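PDB 2W9X: acetylxylan esterase / glucomannan deacetylase, which removes acetyl groups from plant cell-wall polysaccharides, deacetylating both xylan and glucomannan with a strong preference for glucomannan. Local coordinates for residues S151-Y156 / I194-G199; F200-N205 / I242-N247; R204-T209 / D248-L253; A267-N272 / E303-V308; I290-D295 / I323-L328. One frame throughout, in Å; residues are numbered along the deposited sequence. Where two conformers were deposited one is given.

Overall arrangement
All five contacts belong to the SGNH-hydrolase domain, around its parallel sheet. Contact 1 holds the probable nucleophile Ser151 and Gly199, while contact 2, its centre about 10 Å away, brings up Asn247; the two touch where Gly199 and the side chain of Asn247 come within about 3 Å at their nearest atoms, at the likely oxyanion hole. Contact 3 continues from contact 2, sharing Arg204 and Asn205, and Asp248 ties the two together. Behind them, contact 4 packs two helices on the sheet and reaches contact 2 through Tyr269 OH, 2.7 Å from Leu244 O. Contact 5 pairs two strands at the sheet's far side, its centre about 15 Å from that of contact 1; both it and contact 4 touch the second subunit.

Contact 1: residues S151-Y156 / I194-G199; sequences SFTVGY and INASSG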
# COMPACT_ATOMS: atom_id res chain seq x y z
N SER B 151 5.82 10.43 -19.34
CA SER B 151 7.10 11.15 -19.45
C SER B 151 8.00 10.98 -18.23
O SER B 151 9.22 10.86 -18.36
CB SER B 151 6.87 12.65 -19.65
OG SER B 151 5.98 12.90 -20.71
N PHE B 152 7.40 11.00 -17.04
CA PHE B 152 8.18 10.81 -15.80
C PHE B 152 8.87 9.45 -15.82
O PHE B 152 10.04 9.34 -15.48
CB PHE B 152 7.28 10.90 -14.56
CG PHE B 152 6.64 12.24 -14.35
CD1 PHE B 152 7.04 13.37 -15.05
CD2 PHE B 152 5.63 12.38 -13.39
CE1 PHE B 152 6.43 14.62 -14.82
CE2 PHE B 152 5.02 13.63 -13.14
CZ PHE B 152 5.44 14.75 -13.85
N THR B 153 8.16 8.41 -16.24
CA THR B 153 8.74 7.06 -16.30
C THR B 153 9.80 6.90 -17.41
O THR B 153 10.83 6.24 -17.21
CB THR B 153 7.62 5.97 -16.41
OG1 THR B 153 6.78 6.04 -15.26
CG2 THR B 153 8.21 4.59 -16.51
N VAL B 154 9.54 7.51 -18.57
CA VAL B 154 10.51 7.58 -19.68
C VAL B 154 11.84 8.24 -19.28
O VAL B 154 12.91 7.83 -19.74
CB VAL B 154 9.93 8.38 -20.88
CG1 VAL B 154 11.00 8.65 -21.95
CG2 VAL B 154 8.69 7.69 -21.52
N GLY B 155 11.78 9.28 -18.45
CA GLY B 155 12.96 10.10 -18.17
C GLY B 155 13.08 11.30 -19.10
O GLY B 155 14.17 11.79 -19.37
N TYR B 156 11.94 11.74 -19.63
CA TYR B 156 11.80 12.96 -20.42
C TYR B 156 12.63 14.12 -19.91
O TYR B 156 12.36 14.65 -18.82
CB TYR B 156 10.33 13.37 -20.38
CG TYR B 156 9.88 14.61 -21.14
CD1 TYR B 156 9.05 14.49 -22.25
CD2 TYR B 156 10.17 15.90 -20.67
CE1 TYR B 156 8.56 15.61 -22.91
CE2 TYR B 156 9.69 17.03 -21.33
CZ TYR B 156 8.89 16.87 -22.45
OH TYR B 156 8.41 17.98 -23.11
N ILE B 194 10.40 -1.07 -19.40
CA ILE B 194 9.90 0.30 -19.17
C ILE B 194 8.90 0.61 -20.28
O ILE B 194 9.24 1.15 -21.32
CB ILE B 194 11.03 1.37 -19.14
CG1 ILE B 194 12.21 0.92 -18.25
CG2 ILE B 194 10.48 2.75 -18.73
CD1 ILE B 194 11.87 0.74 -16.74
N ASN B 195 7.65 0.25 -20.03
CA ASN B 195 6.60 0.49 -21.01
C ASN B 195 5.90 1.81 -20.71
O ASN B 195 4.84 1.86 -20.09
CB ASN B 195 5.65 -0.71 -21.03
CG ASN B 195 6.36 -1.97 -21.45
OD1 ASN B 195 7.19 -1.95 -22.38
ND2 ASN B 195 6.08 -3.07 -20.76
N ALA B 196 6.56 2.87 -21.14
CA ALA B 196 6.11 4.23 -20.91
C ALA B 196 6.20 5.02 -22.20
O ALA B 196 7.03 4.73 -23.04
CB ALA B 196 6.97 4.89 -19.82
N SER B 197 5.38 6.05 -22.33
CA SER B 197 5.39 6.91 -23.50
C SER B 197 4.96 8.28 -23.03
O SER B 197 3.99 8.39 -22.29
CB SER B 197 4.41 6.36 -24.55
OG SER B 197 4.55 7.05 -25.78
N SER B 198 5.69 9.31 -23.46
CA SER B 198 5.49 10.67 -22.96
C SER B 198 4.16 11.29 -23.38
O SER B 198 3.77 11.19 -24.54
CB SER B 198 6.64 11.59 -23.40
OG SER B 198 7.87 11.20 -22.83
N GLY B 199 3.49 11.96 -22.44
CA GLY B 199 2.25 12.67 -22.73
C GLY B 199 0.98 11.86 -22.50
O GLY B 199 -0.13 12.41 -22.55
O HOH W 1 3.79 12.72 -19.51
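Apolar packing comes first: Thr153 and Val154 each set a methyl against Ala196. Thr153 CG2 lies 3.5 Å from Ala196 CB, and Val154 CG2 reaches the same carbon at 3.7 Å. Because Thr153 has its OG1 beside the backbone N (chi1 -61°), the CG2 branch is the one that faces the strand, and it also meets Ile194 CG2 at 3.7 Å.

The polar part gathers around Ser198. Its OG approaches the Tyr156 ring in plane at the edge, 3.5 Å from CD1, and is hydrogen-bonded to Glu116. Ser151, the probable nucleophile, is beside it; in the conformer described, Ser151 OG stands 3.2 Å from Gly199 N. Water 1 accepts from Gly199 N at 3.0 Å and sits next to the serine hydroxyl. Glycerol, probably from the crystallisation liquor, is hydrogen-bonded to Ser151 OG and to Gly199 O. Gly199 is, by similarity, a transition-state stabiliser, so this corner is consistent with part of the oxyanion hole of an SGNH hydrolase.

Backbone bonds shape the turn that delivers Tyr156. Ser151 O accepts from both Gly155 N, at 3.0 Å, and Tyr156 N, at 3.1 Å, the two donors arriving from opposite faces of the carbonyl. Gly155 leaves the helix with a positive phi (92°), and Tyr156 then stacks on His336 while its OH bonds to His334.

The short helix 151-154 follows strand 144-149 directly, and strand 191-196 runs parallel to that strand at the sheet's border. Phe147 of strand 144-149 and Phe180 of helix 180-187 close over Thr153, while Pro182 of the same helix touches Ile194.

Contact 2: residues F200-N205 / I242-N247; sequences FGIVRN and IGLGTN
The guanidinium of Arg204 meets the backbone of Asn247 at a slant, NH1 standing 4.1 Å from Asn247 O; its NE is salt-bridged to Glu257. The Asn247 side chain lies against the Phe200 peptide, with CB 3.7 Å from Phe200 O. Asn205 holds its own loop closed: OD1 takes Gly201 N in the carbonyl plane, on a lone pair, at 2.9 Å. The Phe200 ring turns from this interface to Leu215 and Leu218 of helix 215-218.

Ile202 and Leu244 supply the apolar contact, Ile202 CD1 touching Leu244 CD1 at 3.7 Å. The other leucine methyl, CD2, packs on a backbone carbonyl, 3.6 Å from Phe200 O.

Water 2 bridges the backbones. It accepts from Gly245 N at 2.9 Å and from Asn247 N at 3.2 Å, and probably donates to Phe200 O. Gly245 is the N-cap of helix 246-249, so the water serves amides at that helix start.

Asn247 is probably a transition-state stabiliser, as in related enzymes. The chemistry therefore implies that packing on the Phe200 peptide and a water on its backbone N help hold this putative oxyanion-hole residue in place.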
# COMPACT_ATOMS: atom_id res chain seq x y z
N PHE B 200 1.12 10.57 -22.21
CA PHE B 200 -0.05 9.67 -22.20
C PHE B 200 -0.63 9.46 -20.79
O PHE B 200 0.09 9.55 -19.79
CB PHE B 200 0.24 8.33 -22.90
CG PHE B 200 0.32 8.43 -24.42
CD1 PHE B 200 -0.84 8.36 -25.20
CD2 PHE B 200 1.56 8.60 -25.07
CE1 PHE B 200 -0.78 8.46 -26.60
CE2 PHE B 200 1.64 8.71 -26.45
CZ PHE B 200 0.47 8.64 -27.23
N GLY B 201 -1.93 9.20 -20.74
CA GLY B 201 -2.63 8.97 -19.47
C GLY B 201 -3.41 7.66 -19.48
O GLY B 201 -3.32 6.89 -20.43
N ILE B 202 -4.14 7.40 -18.39
CA ILE B 202 -5.11 6.27 -18.33
C ILE B 202 -6.20 6.35 -19.40
O ILE B 202 -6.45 5.37 -20.12
CB ILE B 202 -5.76 6.17 -16.90
CG1 ILE B 202 -4.70 5.81 -15.86
CG2 ILE B 202 -6.97 5.21 -16.87
CD1 ILE B 202 -4.03 4.46 -16.05
N VAL B 203 -6.87 7.51 -19.49
CA VAL B 203 -7.92 7.72 -20.50
C VAL B 203 -7.69 9.01 -21.28
O VAL B 203 -8.11 9.13 -22.44
CB VAL B 203 -9.38 7.78 -19.90
CG1 VAL B 203 -9.83 6.40 -19.39
CG2 VAL B 203 -9.52 8.86 -18.81
N ARG B 204 -7.03 9.96 -20.63
CA ARG B 204 -6.86 11.32 -21.18
C ARG B 204 -5.38 11.66 -21.23
O ARG B 204 -4.66 11.47 -20.27
CB ARG B 204 -7.65 12.34 -20.35
CG ARG B 204 -7.58 13.77 -20.90
CD ARG B 204 -8.43 14.69 -20.06
NE ARG B 204 -8.44 16.00 -20.67
CZ ARG B 204 -7.78 17.06 -20.21
NH1 ARG B 204 -7.10 16.98 -19.07
NH2 ARG B 204 -7.84 18.21 -20.88
N ASN B 205 -4.90 12.16 -22.38
CA ASN B 205 -3.47 12.48 -22.52
C ASN B 205 -3.23 13.98 -22.32
O ASN B 205 -4.20 14.72 -22.17
CB ASN B 205 -2.99 12.01 -23.90
CG ASN B 205 -3.39 10.56 -24.19
OD1 ASN B 205 -3.16 9.67 -23.37
ND2 ASN B 205 -3.96 10.32 -25.36
N ILE B 242 3.08 1.41 -11.79
CA ILE B 242 2.32 2.19 -12.77
C ILE B 242 2.27 3.63 -12.29
O ILE B 242 1.82 3.91 -11.19
CB ILE B 242 0.89 1.63 -13.00
CG1 ILE B 242 0.93 0.11 -13.23
CG2 ILE B 242 0.22 2.40 -14.19
CD1 ILE B 242 -0.46 -0.60 -13.27
N GLY B 243 2.73 4.55 -13.13
CA GLY B 243 2.66 5.99 -12.81
C GLY B 243 1.92 6.67 -13.94
O GLY B 243 2.54 7.03 -14.94
N LEU B 244 0.60 6.85 -13.79
CA LEU B 244 -0.23 7.45 -14.84
C LEU B 244 -1.34 8.27 -14.19
O LEU B 244 -1.91 7.87 -13.16
CB LEU B 244 -0.83 6.35 -15.76
CG LEU B 244 0.09 5.60 -16.74
CD1 LEU B 244 -0.62 4.37 -17.40
CD2 LEU B 244 0.60 6.56 -17.83
N GLY B 245 -1.69 9.40 -14.79
CA GLY B 245 -2.71 10.29 -14.23
C GLY B 245 -2.33 11.77 -14.27
O GLY B 245 -3.21 12.63 -14.24
N THR B 246 -1.03 12.07 -14.32
CA THR B 246 -0.59 13.46 -14.49
C THR B 246 -1.18 14.03 -15.79
O THR B 246 -1.73 15.13 -15.80
CB THR B 246 0.95 13.62 -14.42
OG1 THR B 246 1.38 13.44 -13.07
CG2 THR B 246 1.38 15.04 -14.90
N ASN B 247 -1.10 13.27 -16.86
CA ASN B 247 -1.63 13.75 -18.13
C ASN B 247 -3.16 13.75 -18.17
O ASN B 247 -3.75 14.62 -18.82
CB ASN B 247 -1.03 12.99 -19.29
CG ASN B 247 0.45 13.27 -19.43
OD1 ASN B 247 1.26 12.36 -19.49
ND2 ASN B 247 0.80 14.55 -19.45
O HOH W 2 -0.14 10.28 -17.13

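Contact 3: residues R204-T209 / D248-L253; sequences RNYNGT and DFSTAL
Arg204 spans the interface, bonding at both its backbone and its guanidinium. Arg204 N donates to Asp248 OD1 at 2.8 Å, coming from above the carboxylate plane. The same oxygen also takes Val203 N, while OD2 takes Ile202 N, so three successive backbone amides share one carboxylate.

The arginine chain runs extended from CG to NE, which carries its head to the chain that follows Asp248. There NH1 gives a nearly straight bond to Asp248 O (2.9 Å, 161°); the oxygen lies in the guanidinium plane, though the donor stands above the carbonyl plane. NH1 also reaches Thr251 OG1 at 3.1 Å and, weakly, Thr251 O. NH2 makes only weak bonds here, to Ala252 O at 3.0 Å and to Thr251 OG1. Leu253 lays CD2 over one face of the group, 3.6 Å from NE.

Two waters serve Asn207. Water 3 accepts from Asn207 N at 3.1 Å and bonds the hydroxyls of Ser250 and Thr251. Water 4 donates to Asn207 OD1 and, at 2.8 Å, to Ala252 O; Asn254 gives OD1 a second donor. Nearer the catalytic side, the Tyr206 ring presents its edge to Ser250 OG.

The chemistry implies a buried arginine whose charge is probably balanced by Glu257 and whose other N-H groups are spread over one firm carbonyl bond, a hydroxyl and weaker carbonyl bonds, joining the loop 204-209 to the end of a short helix and the chain that follows it.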
# COMPACT_ATOMS: atom_id res chain seq x y z
N ARG B 204 -7.03 9.96 -20.63
CA ARG B 204 -6.86 11.32 -21.18
C ARG B 204 -5.38 11.66 -21.23
O ARG B 204 -4.66 11.47 -20.27
CB ARG B 204 -7.65 12.34 -20.35
CG ARG B 204 -7.58 13.77 -20.90
CD ARG B 204 -8.43 14.69 -20.06
NE ARG B 204 -8.44 16.00 -20.67
CZ ARG B 204 -7.78 17.06 -20.21
NH1 ARG B 204 -7.10 16.98 -19.07
NH2 ARG B 204 -7.84 18.21 -20.88
N ASN B 205 -4.90 12.16 -22.38
CA ASN B 205 -3.47 12.48 -22.52
C ASN B 205 -3.23 13.98 -22.32
O ASN B 205 -4.20 14.72 -22.17
CB ASN B 205 -2.99 12.01 -23.90
CG ASN B 205 -3.39 10.56 -24.19
OD1 ASN B 205 -3.16 9.67 -23.37
ND2 ASN B 205 -3.96 10.32 -25.36
N TYR B 206 -1.97 14.42 -22.36
CA TYR B 206 -1.67 15.84 -22.13
C TYR B 206 -2.56 16.81 -22.92
O TYR B 206 -2.59 16.78 -24.15
CB TYR B 206 -0.20 16.19 -22.40
CG TYR B 206 0.05 17.64 -22.06
CD1 TYR B 206 0.03 18.07 -20.74
CD2 TYR B 206 0.26 18.59 -23.06
CE1 TYR B 206 0.25 19.40 -20.41
CE2 TYR B 206 0.48 19.94 -22.74
CZ TYR B 206 0.45 20.32 -21.41
OH TYR B 206 0.66 21.65 -21.04
N ASN B 207 -3.26 17.67 -22.19
CA ASN B 207 -4.20 18.64 -22.77
C ASN B 207 -5.19 18.05 -23.80
O ASN B 207 -5.56 18.71 -24.79
CB ASN B 207 -3.45 19.86 -23.34
CG ASN B 207 -4.40 21.00 -23.70
OD1 ASN B 207 -5.38 21.26 -22.99
ND2 ASN B 207 -4.13 21.65 -24.83
N GLY B 208 -5.63 16.82 -23.56
CA GLY B 208 -6.57 16.15 -24.47
C GLY B 208 -6.01 15.77 -25.83
O GLY B 208 -6.77 15.48 -26.74
N THR B 209 -4.68 15.75 -25.97
CA THR B 209 -4.03 15.33 -27.22
C THR B 209 -4.24 13.84 -27.48
O THR B 209 -4.59 13.09 -26.55
CB THR B 209 -2.52 15.63 -27.22
OG1 THR B 209 -1.92 15.05 -26.06
CG2 THR B 209 -2.25 17.15 -27.24
N ASP B 248 -3.80 12.82 -17.47
CA ASP B 248 -5.27 12.89 -17.36
C ASP B 248 -5.71 14.19 -16.72
O ASP B 248 -6.69 14.79 -17.15
CB ASP B 248 -5.86 11.71 -16.56
CG ASP B 248 -5.55 10.39 -17.21
OD1 ASP B 248 -6.44 9.86 -17.92
OD2 ASP B 248 -4.41 9.89 -17.03
N PHE B 249 -4.97 14.64 -15.69
CA PHE B 249 -5.50 15.70 -14.80
C PHE B 249 -4.74 17.03 -14.76
O PHE B 249 -5.22 17.97 -14.14
CB PHE B 249 -5.70 15.17 -13.36
CG PHE B 249 -6.61 13.97 -13.27
CD1 PHE B 249 -7.95 14.07 -13.62
CD2 PHE B 249 -6.11 12.75 -12.85
CE1 PHE B 249 -8.79 12.96 -13.54
CE2 PHE B 249 -6.94 11.64 -12.77
CZ PHE B 249 -8.28 11.75 -13.11
N SER B 250 -3.61 17.15 -15.44
CA SER B 250 -2.79 18.34 -15.28
C SER B 250 -3.38 19.61 -15.90
O SER B 250 -2.88 20.72 -15.67
CB SER B 250 -1.39 18.09 -15.83
OG SER B 250 -1.45 17.89 -17.22
N THR B 251 -4.43 19.45 -16.71
CA THR B 251 -5.04 20.55 -17.45
C THR B 251 -6.55 20.47 -17.36
O THR B 251 -7.13 19.40 -17.09
CB THR B 251 -4.67 20.55 -18.97
OG1 THR B 251 -5.07 19.31 -19.56
CG2 THR B 251 -3.18 20.78 -19.20
N ALA B 252 -7.18 21.61 -17.58
CA ALA B 252 -8.63 21.72 -17.68
C ALA B 252 -9.12 21.08 -18.98
O ALA B 252 -8.41 21.06 -19.98
CB ALA B 252 -9.01 23.20 -17.66
N LEU B 253 -10.34 20.57 -18.95
CA LEU B 253 -10.98 20.04 -20.15
C LEU B 253 -11.25 21.14 -21.18
O LEU B 253 -11.70 22.23 -20.84
CB LEU B 253 -12.29 19.32 -19.79
CG LEU B 253 -12.16 18.00 -19.02
CD1 LEU B 253 -13.42 17.73 -18.17
CD2 LEU B 253 -11.86 16.84 -19.97
O HOH W 3 -3.30 17.27 -19.09
O HOH W 4 -6.63 22.79 -21.30

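Contact 4: residues A267-N272 / E303-V308; sequences ADYVAN and EQVGKV
Tyr269 and Val270 of helix 262-283 pack against helix 300-314, two neighbouring helices on one side of the parallel sheet in the alpha/beta/alpha sandwich of SGNH hydrolases. The short segments cross at -42°, with their axes 9.2 Å apart at the closest point.

Tyr269 has CG opposite its backbone N (chi1 174°), an extended setting that sends the ring across to the other helix. Gln304 CB lies obliquely to that ring, 3.7 Å from CE2. Farther out, Val305 CG2 comes up at the ring's edge, 3.3 Å from Tyr269 OH. The hydroxyl itself is bonded to Leu244 O, so its polar need is met beyond the two helices.

Val270 fills the other half. Its side chain and that of Val308 slide past each other in opposite directions, with CG1 of Val270 4.0 Å from CG2 of Val308. That same Val308 methyl rests 3.9 Å from Val270 CA, while Val270 CG2 sits 3.8 Å from Gln304 O.

At the outer margin, Lys307 NZ donates to Gln304 OE1 at 2.8 Å, on a lone pair in the carbonyl plane. Gln304 NE2 turns to Glu300 O, which fixes the rotation of the amide.

Underneath lies strand 288-294, where Leu291 meets Val305 and Val308. Phe249 of helix 246-249 touches both Tyr269, edge to face, and Gln304, and Lys307 packs on Glu303 of the second subunit.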
# COMPACT_ATOMS: atom_id res chain seq x y z
N ALA B 267 -14.59 9.61 -13.09
CA ALA B 267 -15.29 8.33 -13.17
C ALA B 267 -14.64 7.42 -14.22
O ALA B 267 -14.35 6.25 -13.96
CB ALA B 267 -16.77 8.55 -13.47
N ASP B 268 -14.38 7.98 -15.39
CA ASP B 268 -13.82 7.22 -16.51
C ASP B 268 -12.37 6.80 -16.25
O ASP B 268 -11.98 5.67 -16.56
CB ASP B 268 -13.94 8.04 -17.80
CG ASP B 268 -13.65 7.24 -19.05
OD1 ASP B 268 -14.01 6.05 -19.11
OD2 ASP B 268 -13.07 7.81 -20.00
N TYR B 269 -11.58 7.70 -15.65
CA TYR B 269 -10.22 7.40 -15.22
C TYR B 269 -10.23 6.25 -14.22
O TYR B 269 -9.45 5.30 -14.36
CB TYR B 269 -9.56 8.65 -14.59
CG TYR B 269 -8.19 8.42 -13.96
CD1 TYR B 269 -7.01 8.62 -14.70
CD2 TYR B 269 -8.05 8.05 -12.61
CE1 TYR B 269 -5.74 8.43 -14.12
CE2 TYR B 269 -6.80 7.87 -12.04
CZ TYR B 269 -5.66 8.06 -12.80
OH TYR B 269 -4.44 7.86 -12.23
N VAL B 270 -11.09 6.33 -13.21
CA VAL B 270 -11.07 5.32 -12.14
C VAL B 270 -11.44 3.93 -12.71
O VAL B 270 -10.74 2.95 -12.43
CB VAL B 270 -11.93 5.72 -10.89
CG1 VAL B 270 -12.09 4.54 -9.94
CG2 VAL B 270 -11.30 6.89 -10.13
N ALA B 271 -12.51 3.87 -13.51
CA ALA B 271 -13.00 2.61 -14.06
C ALA B 271 -11.95 1.91 -14.93
O ALA B 271 -11.73 0.72 -14.81
CB ALA B 271 -14.30 2.82 -14.87
N ASN B 272 -11.30 2.67 -15.80
CA ASN B 272 -10.30 2.10 -16.68
C ASN B 272 -9.00 1.69 -16.01
O ASN B 272 -8.40 0.69 -16.38
CB ASN B 272 -10.03 3.03 -17.85
CG ASN B 272 -11.04 2.86 -18.92
OD1 ASN B 272 -10.91 1.96 -19.74
ND2 ASN B 272 -12.10 3.67 -18.89
N GLU B 303 -5.77 11.76 -5.26
CA GLU B 303 -7.11 11.38 -4.81
C GLU B 303 -7.78 10.32 -5.70
O GLU B 303 -8.40 9.39 -5.18
CB GLU B 303 -8.04 12.58 -4.63
CG GLU B 303 -9.46 12.08 -4.20
CD GLU B 303 -10.27 13.10 -3.43
OE1 GLU B 303 -9.79 13.60 -2.39
OE2 GLU B 303 -11.41 13.37 -3.86
N GLN B 304 -7.65 10.46 -7.03
CA GLN B 304 -8.30 9.50 -7.92
C GLN B 304 -7.64 8.14 -7.81
O GLN B 304 -8.32 7.12 -7.85
CB GLN B 304 -8.31 9.94 -9.39
CG GLN B 304 -8.86 11.35 -9.64
CD GLN B 304 -10.09 11.69 -8.81
OE1 GLN B 304 -11.08 10.96 -8.83
NE2 GLN B 304 -10.02 12.79 -8.07
N VAL B 305 -6.32 8.14 -7.67
CA VAL B 305 -5.58 6.91 -7.44
C VAL B 305 -5.98 6.24 -6.11
O VAL B 305 -6.06 5.00 -6.05
CB VAL B 305 -4.05 7.14 -7.61
CG1 VAL B 305 -3.25 5.89 -7.28
CG2 VAL B 305 -3.75 7.58 -9.05
N GLY B 306 -6.27 7.04 -5.08
CA GLY B 306 -6.78 6.49 -3.81
C GLY B 306 -8.08 5.71 -4.01
O GLY B 306 -8.30 4.65 -3.38
N LYS B 307 -8.94 6.23 -4.89
CA LYS B 307 -10.22 5.60 -5.22
C LYS B 307 -10.00 4.30 -6.00
O LYS B 307 -10.72 3.31 -5.79
CB LYS B 307 -11.09 6.53 -6.07
CG LYS B 307 -11.57 7.84 -5.42
CD LYS B 307 -12.39 8.63 -6.47
CE LYS B 307 -12.66 10.08 -6.09
NZ LYS B 307 -13.36 10.82 -7.22
N VAL B 308 -9.02 4.31 -6.91
CA VAL B 308 -8.61 3.12 -7.67
C VAL B 308 -8.13 2.00 -6.75
O VAL B 308 -8.59 0.86 -6.85
CB VAL B 308 -7.53 3.46 -8.74
CG1 VAL B 308 -7.00 2.19 -9.44
CG2 VAL B 308 -8.11 4.40 -9.79

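Contact 5: residues I290-D295 / I323-L328; sequences ILMNSD and IVFKGL. With GOL (glycerol), chain I.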
# COMPACT_ATOMS: atom_id res chain seq x y z
N ILE B 290 2.18 -1.31 -7.63
CA ILE B 290 2.42 -0.05 -6.94
C ILE B 290 1.96 1.09 -7.83
O ILE B 290 2.48 1.28 -8.92
CB ILE B 290 3.90 0.13 -6.54
CG1 ILE B 290 4.34 -0.99 -5.58
CG2 ILE B 290 4.13 1.51 -5.89
CD1 ILE B 290 5.81 -0.98 -5.24
N LEU B 291 0.98 1.85 -7.36
CA LEU B 291 0.45 2.96 -8.14
C LEU B 291 1.07 4.24 -7.61
O LEU B 291 0.85 4.61 -6.46
CB LEU B 291 -1.09 2.98 -8.05
CG LEU B 291 -1.79 1.63 -8.32
CD1 LEU B 291 -3.29 1.86 -8.59
CD2 LEU B 291 -1.15 0.83 -9.50
N MET B 292 1.88 4.86 -8.46
CA MET B 292 2.81 5.91 -8.03
C MET B 292 2.47 7.25 -8.70
O MET B 292 2.41 7.31 -9.93
CB MET B 292 4.23 5.45 -8.39
CG MET B 292 5.34 6.43 -8.07
SD MET B 292 6.89 5.55 -8.27
CE MET B 292 8.02 6.89 -7.95
N ASN B 293 2.23 8.30 -7.91
CA ASN B 293 1.87 9.61 -8.45
C ASN B 293 2.43 10.77 -7.62
O ASN B 293 2.92 10.58 -6.51
CB ASN B 293 0.35 9.80 -8.66
CG ASN B 293 -0.25 8.79 -9.63
OD1 ASN B 293 -0.45 9.09 -10.84
ND2 ASN B 293 -0.57 7.61 -9.12
N SER B 294 2.35 11.96 -8.19
CA SER B 294 2.86 13.19 -7.57
C SER B 294 1.84 13.74 -6.59
O SER B 294 0.65 13.31 -6.57
CB SER B 294 3.09 14.26 -8.64
OG SER B 294 1.81 14.73 -9.07
N ASP B 295 2.30 14.71 -5.80
CA ASP B 295 1.46 15.49 -4.91
C ASP B 295 0.99 16.78 -5.62
O ASP B 295 0.68 17.76 -4.98
CB ASP B 295 2.22 15.84 -3.62
CG ASP B 295 3.50 16.70 -3.87
OD1 ASP B 295 3.90 16.94 -5.02
OD2 ASP B 295 4.12 17.12 -2.88
N ILE B 323 1.87 4.99 -3.89
CA ILE B 323 3.00 5.86 -3.51
C ILE B 323 2.71 7.26 -4.06
O ILE B 323 2.34 7.41 -5.25
CB ILE B 323 4.38 5.33 -3.99
CG1 ILE B 323 4.77 4.06 -3.22
CG2 ILE B 323 5.47 6.43 -3.87
CD1 ILE B 323 6.11 3.43 -3.67
N VAL B 324 2.78 8.25 -3.17
CA VAL B 324 2.69 9.66 -3.57
C VAL B 324 4.05 10.30 -3.35
O VAL B 324 4.56 10.34 -2.21
CB VAL B 324 1.62 10.43 -2.78
CG1 VAL B 324 1.58 11.87 -3.23
CG2 VAL B 324 0.26 9.74 -2.93
N PHE B 325 4.67 10.78 -4.43
CA PHE B 325 6.01 11.35 -4.29
C PHE B 325 5.95 12.87 -4.18
O PHE B 325 5.02 13.51 -4.69
CB PHE B 325 6.99 10.87 -5.39
CG PHE B 325 6.55 11.18 -6.80
CD1 PHE B 325 6.75 12.45 -7.36
CD2 PHE B 325 5.99 10.18 -7.60
CE1 PHE B 325 6.36 12.71 -8.68
CE2 PHE B 325 5.61 10.44 -8.91
CZ PHE B 325 5.80 11.69 -9.44
N LYS B 326 6.94 13.41 -3.47
CA LYS B 326 6.98 14.81 -3.05
C LYS B 326 8.41 15.34 -3.12
O LYS B 326 9.38 14.57 -3.06
CB LYS B 326 6.50 14.96 -1.59
CG LYS B 326 5.12 14.33 -1.26
CD LYS B 326 4.85 14.41 0.24
CE LYS B 326 4.76 15.87 0.76
NZ LYS B 326 3.87 16.67 -0.12
N GLY B 327 8.54 16.66 -3.24
CA GLY B 327 9.82 17.34 -3.00
C GLY B 327 10.83 17.19 -4.11
O GLY B 327 12.03 17.13 -3.85
N LEU B 328 10.35 17.12 -5.36
CA LEU B 328 11.22 17.10 -6.52
C LEU B 328 11.58 18.52 -6.93
O LEU B 328 10.83 19.44 -6.62
CB LEU B 328 10.50 16.42 -7.67
CG LEU B 328 10.49 14.89 -7.72
CD1 LEU B 328 10.03 14.27 -6.47
CD2 LEU B 328 9.57 14.43 -8.87
C1 GOL I . 7.70 20.12 -5.95
O1 GOL I . 8.12 18.82 -5.61
C2 GOL I . 7.31 20.84 -4.67
O2 GOL I . 6.94 22.15 -5.10
C3 GOL I . 6.17 20.09 -3.92
O3 GOL I . 6.51 18.81 -3.34
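Met292 and Asn293 pair with Ile323 and Val324 as parallel neighbours, the two strands of a beta-alpha-beta unit whose connecting helix is 300-314. Three backbone bonds hold them: Ile323 N to Leu291 O at 2.8 Å, Asn293 N to Ile323 O at 2.8 Å, and Phe325 N to Asn293 O at 2.7 Å. The last bond, from Asp295 N to Phe325 O, is weak.

On the face carrying Met292 and Phe325, the phenylalanine CG sits between its own N and carbonyl carbon (chi1 59°). That torsion folds the ring back over the neighbouring strand, one face on the Asn293-Ser294 backbone and its rim above Ser294 CA. Met292 CG meets the ring's edge in plane, 3.8 Å from CD2. Nearer the strands' beginning, Ile290 CG2 packs on Ile323 CD1 at 3.5 Å.

Just after the paired residues, Asp295 and Lys326 form a salt bridge. Lys326 NZ donates to Asp295 OD2 at 2.8 Å, using the carboxylate lone pair that points away from OD1, and NZ also bonds Gly314 O of the second subunit.

A second shell positions these groups. Leu345 of helix 339-354 covers Met292 and Phe325, while on the opposite face Val305 of helix 300-314 packs on Asn293.

A glycerol, probably from the crystallisation liquor, occupies the turn after the strand. Its O1 takes a weak bond from Leu328 N and donates to Leu328 O; its O3 accepts from Gly327 N at 3.0 Å and donates to Asp295 OD2 at 3.0 Å.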